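Local coordinates for protein argonaute (Aquifex aeolicus, PDB 1YVU), which uses short single-stranded DNA guides to bind complementary RNA targets and cleaves them in a reaction that depends on divalent metal ions, at residues G563-V568 / G590-L595; E490-V495 / L655-L660. All coordinates share one frame; numbering follows the deposited sequence.

Contact 1. Residues G563-V568 / G590-L595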
ATOM      1  N   GLY A 563       9.165  27.728 -15.663  1.00 47.62           N
ATOM      2  CA  GLY A 563       9.080  28.369 -14.357  1.00 37.74           C
ATOM      3  C   GLY A 563       7.763  28.219 -13.624  1.00 34.42           C
ATOM      4  O   GLY A 563       7.421  29.020 -12.731  1.00 31.32           O
ATOM      5  N   SER A 564       7.004  27.206 -14.028  1.00 32.25           N
ATOM      6  CA  SER A 564       5.727  26.919 -13.402  1.00 29.87           C
ATOM      7  C   SER A 564       5.979  25.868 -12.301  1.00 24.92           C
ATOM      8  O   SER A 564       6.837  24.986 -12.466  1.00 24.91           O
ATOM      9  CB  SER A 564       4.699  26.492 -14.463  1.00 21.11           C
ATOM     10  OG  SER A 564       5.163  25.423 -15.237  1.00 20.42           O
ATOM     11  N   LYS A 565       5.311  26.039 -11.151  1.00 22.77           N
ATOM     12  CA  LYS A 565       5.473  25.148  -9.989  1.00 18.65           C
ATOM     13  C   LYS A 565       4.711  23.859 -10.148  1.00 21.93           C
ATOM     14  O   LYS A 565       3.510  23.867 -10.423  1.00 19.93           O
ATOM     15  CB  LYS A 565       5.057  25.848  -8.696  1.00 18.49           C
ATOM     16  CG  LYS A 565       5.201  25.026  -7.439  1.00  9.49           C
ATOM     17  CD  LYS A 565       6.629  24.881  -6.975  1.00 24.48           C
ATOM     18  CE  LYS A 565       7.129  26.091  -6.228  1.00 29.42           C
ATOM     19  NZ  LYS A 565       6.167  26.514  -5.162  1.00 42.55           N
ATOM     20  N   ILE A 566       5.435  22.748 -10.028  1.00 24.36           N
ATOM     21  CA  ILE A 566       4.826  21.444 -10.185  1.00 21.67           C
ATOM     22  C   ILE A 566       4.975  20.502  -8.991  1.00 24.34           C
ATOM     23  O   ILE A 566       6.074  20.150  -8.571  1.00 19.82           O
ATOM     24  CB  ILE A 566       5.263  20.815 -11.531  1.00 27.10           C
ATOM     25  CG1 ILE A 566       4.541  21.550 -12.675  1.00 34.62           C
ATOM     26  CG2 ILE A 566       4.882  19.360 -11.604  1.00 26.00           C
ATOM     27  CD1 ILE A 566       4.998  21.259 -14.076  1.00 43.86           C
ATOM     28  N   VAL A 567       3.829  20.117  -8.444  1.00 24.59           N
ATOM     29  CA  VAL A 567       3.776  19.198  -7.319  1.00 24.25           C
ATOM     30  C   VAL A 567       3.478  17.798  -7.826  1.00 21.73           C
ATOM     31  O   VAL A 567       2.476  17.583  -8.508  1.00 28.45           O
ATOM     32  CB  VAL A 567       2.719  19.613  -6.296  1.00 21.21           C
ATOM     33  CG1 VAL A 567       2.681  18.628  -5.149  1.00 23.47           C
ATOM     34  CG2 VAL A 567       3.036  20.996  -5.765  1.00 20.94           C
ATOM     35  N   VAL A 568       4.363  16.862  -7.489  1.00 21.64           N
ATOM     36  CA  VAL A 568       4.213  15.486  -7.905  1.00 19.37           C
ATOM     37  C   VAL A 568       3.914  14.649  -6.704  1.00 19.83           C
ATOM     38  O   VAL A 568       4.555  14.797  -5.677  1.00 22.22           O
ATOM     39  CB  VAL A 568       5.487  14.923  -8.600  1.00 23.07           C
ATOM     40  CG1 VAL A 568       5.302  13.439  -9.014  1.00 13.26           C
ATOM     41  CG2 VAL A 568       5.844  15.771  -9.816  1.00 21.85           C
ATOM     42  N   GLY A 590      12.724  23.540 -17.323  1.00 30.95           N
ATOM     43  CA  GLY A 590      12.739  24.714 -16.474  1.00 31.76           C
ATOM     44  C   GLY A 590      11.559  24.826 -15.535  1.00 34.31           C
ATOM     45  O   GLY A 590      10.979  25.900 -15.449  1.00 38.61           O
ATOM     46  N   TYR A 591      11.173  23.722 -14.887  1.00 34.48           N
ATOM     47  CA  TYR A 591      10.048  23.709 -13.921  1.00 33.50           C
ATOM     48  C   TYR A 591      10.516  23.712 -12.443  1.00 26.92           C
ATOM     49  O   TYR A 591      11.612  23.215 -12.136  1.00 24.06           O
ATOM     50  CB  TYR A 591       9.131  22.465 -14.117  1.00 25.09           C
ATOM     51  CG  TYR A 591       8.382  22.339 -15.433  1.00 18.08           C
ATOM     52  CD1 TYR A 591       7.866  23.476 -16.102  1.00 22.81           C
ATOM     53  CD2 TYR A 591       8.200  21.064 -16.031  1.00 21.30           C
ATOM     54  CE1 TYR A 591       7.195  23.355 -17.355  1.00 27.31           C
ATOM     55  CE2 TYR A 591       7.525  20.913 -17.296  1.00 24.52           C
ATOM     56  CZ  TYR A 591       7.030  22.070 -17.951  1.00 25.89           C
ATOM     57  OH  TYR A 591       6.432  21.971 -19.199  1.00 27.99           O
ATOM     58  N   SER A 592       9.694  24.286 -11.551  1.00 30.06           N
ATOM     59  CA  SER A 592       9.976  24.279 -10.106  1.00 29.46           C
ATOM     60  C   SER A 592       9.239  23.030  -9.539  1.00 27.94           C
ATOM     61  O   SER A 592       8.005  22.983  -9.436  1.00 20.61           O
ATOM     62  CB  SER A 592       9.541  25.593  -9.420  1.00 25.43           C
ATOM     63  OG  SER A 592       9.935  25.632  -8.052  1.00 15.35           O
ATOM     64  N   LEU A 593      10.032  21.992  -9.279  1.00 26.15           N
ATOM     65  CA  LEU A 593       9.560  20.722  -8.779  1.00 22.85           C
ATOM     66  C   LEU A 593       9.453  20.538  -7.284  1.00 27.96           C
ATOM     67  O   LEU A 593      10.295  21.014  -6.514  1.00 34.58           O
ATOM     68  CB  LEU A 593      10.442  19.615  -9.305  1.00 24.56           C
ATOM     69  CG  LEU A 593       9.869  18.694 -10.381  1.00 31.63           C
ATOM     70  CD1 LEU A 593       9.538  19.433 -11.658  1.00 24.68           C
ATOM     71  CD2 LEU A 593      10.918  17.657 -10.666  1.00 25.16           C
ATOM     72  N   GLU A 594       8.388  19.828  -6.904  1.00 28.73           N
ATOM     73  CA  GLU A 594       8.061  19.440  -5.535  1.00 24.18           C
ATOM     74  C   GLU A 594       7.697  17.963  -5.669  1.00 22.72           C
ATOM     75  O   GLU A 594       6.765  17.608  -6.408  1.00 18.47           O
ATOM     76  CB  GLU A 594       6.837  20.179  -4.994  1.00 21.71           C
ATOM     77  CG  GLU A 594       6.846  21.692  -5.058  1.00 27.07           C
ATOM     78  CD  GLU A 594       7.648  22.384  -3.958  1.00 38.50           C
ATOM     79  OE1 GLU A 594       7.613  21.940  -2.781  1.00 31.39           O
ATOM     80  OE2 GLU A 594       8.276  23.423  -4.275  1.00 35.55           O
ATOM     81  N   LEU A 595       8.494  17.109  -5.027  1.00 14.50           N
ATOM     82  CA  LEU A 595       8.282  15.665  -5.051  1.00 19.82           C
ATOM     83  C   LEU A 595       7.800  15.105  -3.738  1.00 18.78           C
ATOM     84  O   LEU A 595       8.439  15.282  -2.686  1.00 16.70           O
ATOM     85  CB  LEU A 595       9.552  14.908  -5.441  1.00 24.55           C
ATOM     86  CG  LEU A 595      10.182  15.184  -6.803  1.00 29.34           C
ATOM     87  CD1 LEU A 595      11.421  14.309  -6.964  1.00 30.40           C
ATOM     88  CD2 LEU A 595       9.183  14.961  -7.927  1.00 26.03           C
TER
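Ile566 meets Ser592 and Glu594 through its backbone in the pattern of parallel strands: its N donates to Ser592 O at 2.6 Å, and its O accepts from Glu594 N at 2.9 Å. One step back, Ser592 N reaches Ser564 O at 3.1 Å; one step on, Val568 N closes on Glu594 O at 2.7 Å. Ile566, Val568, Leu593 and Leu595 lie on one face, Lys565, Val567, Ser592 and Glu594 on the other. The CD1 end of Ile566 lies over one face of the Tyr591 ring, 3.9 Å from its centroid and offset toward the rim, a CH-pi contact. Farther along on the same side, Val568 and Leu595 run alongside each other. On the other side Lys565 folds back through bends at chi2, chi3 and chi4, which brings CE to 3.4 Å from Ser592 OG and leaves NZ in a long salt bridge with Glu594 OE2. Both segments belong to a parallel beta-alpha-beta unit of the RNase H fold in the PIWI domain, strand 565-570, helix 576-589 and strand 592-599; the probable catalytic residue Asp571 follows just past the first strand. The helix ends in a Schellman motif whose positive-phi residue is Gly590, and Gly590 O takes a weak bond from Gly563 N. The Glu594 carboxylate, turned by a bend at chi2 (-80°), is held by two backbone donors, Glu649 N on OE2 and Leu650 N on OE1. Tyr591 OH is hydrogen-bonded to Phe560 O, while Leu555 of helix 542-557 touches both Ile566 and Tyr591.

Contact 2. Residues E490-V495 / L655-L660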
ATOM      1  N   GLU A 490     -10.202  27.595  -3.826  1.00 36.62           N
ATOM      2  CA  GLU A 490      -8.830  27.993  -3.596  1.00 38.62           C
ATOM      3  C   GLU A 490      -8.106  26.784  -3.030  1.00 40.42           C
ATOM      4  O   GLU A 490      -8.741  25.981  -2.346  1.00 48.03           O
ATOM      5  CB  GLU A 490      -8.833  29.141  -2.562  1.00 37.45           C
ATOM      6  CG  GLU A 490      -7.499  29.884  -2.349  1.00 50.78           C
ATOM      7  CD  GLU A 490      -6.942  30.545  -3.628  1.00 62.82           C
ATOM      8  OE1 GLU A 490      -7.684  31.324  -4.282  1.00 62.85           O
ATOM      9  OE2 GLU A 490      -5.767  30.277  -3.986  1.00 61.36           O
ATOM     10  N   ILE A 491      -6.870  26.535  -3.471  1.00 37.16           N
ATOM     11  CA  ILE A 491      -6.045  25.470  -2.888  1.00 30.44           C
ATOM     12  C   ILE A 491      -4.908  26.299  -2.348  1.00 34.91           C
ATOM     13  O   ILE A 491      -4.370  27.145  -3.077  1.00 34.65           O
ATOM     14  CB  ILE A 491      -5.460  24.471  -3.905  1.00 31.06           C
ATOM     15  CG1 ILE A 491      -6.527  23.471  -4.332  1.00 26.25           C
ATOM     16  CG2 ILE A 491      -4.285  23.680  -3.292  1.00 27.13           C
ATOM     17  CD1 ILE A 491      -6.094  22.528  -5.450  1.00 18.74           C
ATOM     18  N   GLU A 492      -4.518  26.032  -1.102  1.00 35.41           N
ATOM     19  CA  GLU A 492      -3.440  26.767  -0.449  1.00 42.43           C
ATOM     20  C   GLU A 492      -2.091  26.582  -1.136  1.00 43.16           C
ATOM     21  O   GLU A 492      -1.664  25.436  -1.305  1.00 46.84           O
ATOM     22  CB  GLU A 492      -3.316  26.340   1.025  1.00 41.76           C
ATOM     23  CG  GLU A 492      -2.354  27.209   1.883  1.00 38.28           C
ATOM     24  CD  GLU A 492      -2.249  26.758   3.336  1.00 46.99           C
ATOM     25  OE1 GLU A 492      -3.287  26.329   3.896  1.00 53.21           O
ATOM     26  OE2 GLU A 492      -1.133  26.843   3.919  1.00 44.13           O
ATOM     27  N   GLY A 493      -1.537  27.664  -1.694  1.00 37.91           N
ATOM     28  CA  GLY A 493      -0.206  27.551  -2.242  1.00 32.37           C
ATOM     29  C   GLY A 493       0.381  27.907  -3.579  1.00 35.13           C
ATOM     30  O   GLY A 493       1.550  27.549  -3.775  1.00 37.45           O
ATOM     31  N   LYS A 494      -0.331  28.579  -4.481  1.00 36.58           N
ATOM     32  CA  LYS A 494       0.234  28.948  -5.815  1.00 39.89           C
ATOM     33  C   LYS A 494       1.156  27.879  -6.458  1.00 37.52           C
ATOM     34  O   LYS A 494       2.391  27.929  -6.371  1.00 35.53           O
ATOM     35  CB  LYS A 494       0.962  30.297  -5.766  1.00 41.54           C
ATOM     36  CG  LYS A 494       0.090  31.481  -5.467  1.00 50.58           C
ATOM     37  CD  LYS A 494       0.969  32.659  -5.121  1.00 60.92           C
ATOM     38  CE  LYS A 494       0.188  33.730  -4.357  1.00 68.17           C
ATOM     39  NZ  LYS A 494       1.003  34.939  -3.970  1.00 69.05           N
ATOM     40  N   VAL A 495       0.508  26.826  -6.920  1.00 27.33           N
ATOM     41  CA  VAL A 495       1.153  25.710  -7.563  1.00 22.44           C
ATOM     42  C   VAL A 495       0.456  25.686  -8.898  1.00 22.76           C
ATOM     43  O   VAL A 495      -0.760  25.796  -8.935  1.00 23.03           O
ATOM     44  CB  VAL A 495       0.822  24.415  -6.815  1.00 26.36           C
ATOM     45  CG1 VAL A 495       1.208  23.180  -7.647  1.00 25.15           C
ATOM     46  CG2 VAL A 495       1.474  24.412  -5.432  1.00 25.67           C
ATOM     47  N   LEU A 655       1.910  21.479   1.715  1.00 20.86           N
ATOM     48  CA  LEU A 655       1.713  20.375   0.798  1.00 15.05           C
ATOM     49  C   LEU A 655       0.686  19.402   1.307  1.00 19.73           C
ATOM     50  O   LEU A 655      -0.000  18.747   0.514  1.00 22.55           O
ATOM     51  CB  LEU A 655       3.016  19.633   0.622  1.00 25.99           C
ATOM     52  CG  LEU A 655       4.175  20.489   0.127  1.00 32.39           C
ATOM     53  CD1 LEU A 655       5.505  19.748   0.334  1.00 22.14           C
ATOM     54  CD2 LEU A 655       3.932  20.893  -1.340  1.00 41.29           C
ATOM     55  N   CYS A 656       0.610  19.299   2.637  1.00 16.64           N
ATOM     56  CA  CYS A 656      -0.335  18.417   3.322  1.00 17.92           C
ATOM     57  C   CYS A 656      -1.750  18.937   3.192  1.00 19.37           C
ATOM     58  O   CYS A 656      -2.666  18.168   2.940  1.00 17.52           O
ATOM     59  CB  CYS A 656       0.022  18.269   4.793  1.00 14.74           C
ATOM     60  SG  CYS A 656       1.486  17.261   5.149  1.00 26.19           S
ATOM     61  N   SER A 657      -1.901  20.258   3.296  1.00 22.85           N
ATOM     62  CA  SER A 657      -3.193  20.932   3.159  1.00 26.10           C
ATOM     63  C   SER A 657      -3.761  20.732   1.740  1.00 24.36           C
ATOM     64  O   SER A 657      -4.961  20.512   1.568  1.00 20.14           O
ATOM     65  CB  SER A 657      -3.039  22.427   3.487  1.00 27.42           C
ATOM     66  OG  SER A 657      -4.044  23.237   2.888  1.00 27.03           O
ATOM     67  N   GLN A 658      -2.878  20.751   0.745  1.00 16.48           N
ATOM     68  CA  GLN A 658      -3.270  20.561  -0.657  1.00 17.86           C
ATOM     69  C   GLN A 658      -3.694  19.110  -0.914  1.00 19.21           C
ATOM     70  O   GLN A 658      -4.488  18.838  -1.785  1.00 14.71           O
ATOM     71  CB  GLN A 658      -2.094  20.876  -1.565  1.00 16.52           C
ATOM     72  CG  GLN A 658      -1.448  22.208  -1.297  1.00 24.69           C
ATOM     73  CD  GLN A 658      -0.203  22.460  -2.116  1.00 25.44           C
ATOM     74  OE1 GLN A 658       0.589  21.551  -2.403  1.00 18.63           O
ATOM     75  NE2 GLN A 658      -0.026  23.716  -2.504  1.00 27.10           N
ATOM     76  N   ILE A 659      -3.121  18.181  -0.151  1.00 19.71           N
ATOM     77  CA  ILE A 659      -3.426  16.761  -0.257  1.00 16.61           C
ATOM     78  C   ILE A 659      -4.822  16.568   0.272  1.00 17.74           C
ATOM     79  O   ILE A 659      -5.654  15.942  -0.384  1.00 26.79           O
ATOM     80  CB  ILE A 659      -2.396  15.971   0.553  1.00 10.33           C
ATOM     81  CG1 ILE A 659      -1.308  15.527  -0.388  1.00  6.23           C
ATOM     82  CG2 ILE A 659      -3.016  14.799   1.400  1.00 15.14           C
ATOM     83  CD1 ILE A 659      -0.107  15.139   0.313  1.00  8.02           C
ATOM     84  N   LEU A 660      -5.057  17.176   1.440  1.00 15.73           N
ATOM     85  CA  LEU A 660      -6.327  17.160   2.155  1.00  8.18           C
ATOM     86  C   LEU A 660      -7.429  17.787   1.341  1.00 10.24           C
ATOM     87  O   LEU A 660      -8.541  17.272   1.326  1.00 12.21           O
ATOM     88  CB  LEU A 660      -6.197  17.922   3.444  1.00  2.00           C
ATOM     89  CG  LEU A 660      -5.581  17.185   4.598  1.00  6.94           C
ATOM     90  CD1 LEU A 660      -5.367  18.126   5.746  1.00  9.70           C
ATOM     91  CD2 LEU A 660      -6.535  16.095   4.994  1.00  8.86           C
TER
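Gln658 reaches out from its helix to the loop 490-495 and gives its NE2 to the carbonyl of Glu492, NE2 to O 2.7 Å with an angle of 161° at the hydrogen. NE2 lies in the carbonyl plane, and Glu492 O sits close to the amide plane of Gln658. An extended chain beyond CG (chi2 175°) carries the amide this far. Its methylenes run nearly perpendicular to Ile491, whose CG2 touches Gln658 CG at 3.8 Å, while Val495 crosses the amide end at a slant and puts CG2 3.4 Å from NE2. The buried amide nitrogen is thus bonded to a main-chain oxygen and bordered by a valine methyl. Gly493, with positive phi, passes the amide with its CA 3.8 Å from Gln658 NE2. One residue earlier in the helix, Ser657 OG makes a weak bond to Glu492 OE1 at 3.3 Å; the glutamate chain is extended beyond CG, and its OE1 meets the serine hydroxyl. The loop leads into strand 497-505; from helix 652-661, Leu655 and Ile659 lie on Leu596 of strand 592-599, and Cys656 rests on strand 624-627.

How the contacts relate
Both contacts belong to the PIWI domain and are largely buried, but contact 1 joins neighbouring strands within a sheet, whereas contact 2 brings a loop against a helix packed on that sheet. Contact 1 buries 562 Å² and relies on regular backbone bonding; contact 2 buries 230 Å² and has one firm side-chain-to-backbone bond, one weak bond and a little apolar packing. They meet where Val495 CG1 comes to 3.4 Å from Val567 CG2, and where Leu655 CD2 lies 4.1 Å from Glu594 OE1. Loop and helix thus both lie against the face that carries Val567 and Glu594. Along the sequence, contact 1 falls inside the long loop that contact 2 closes.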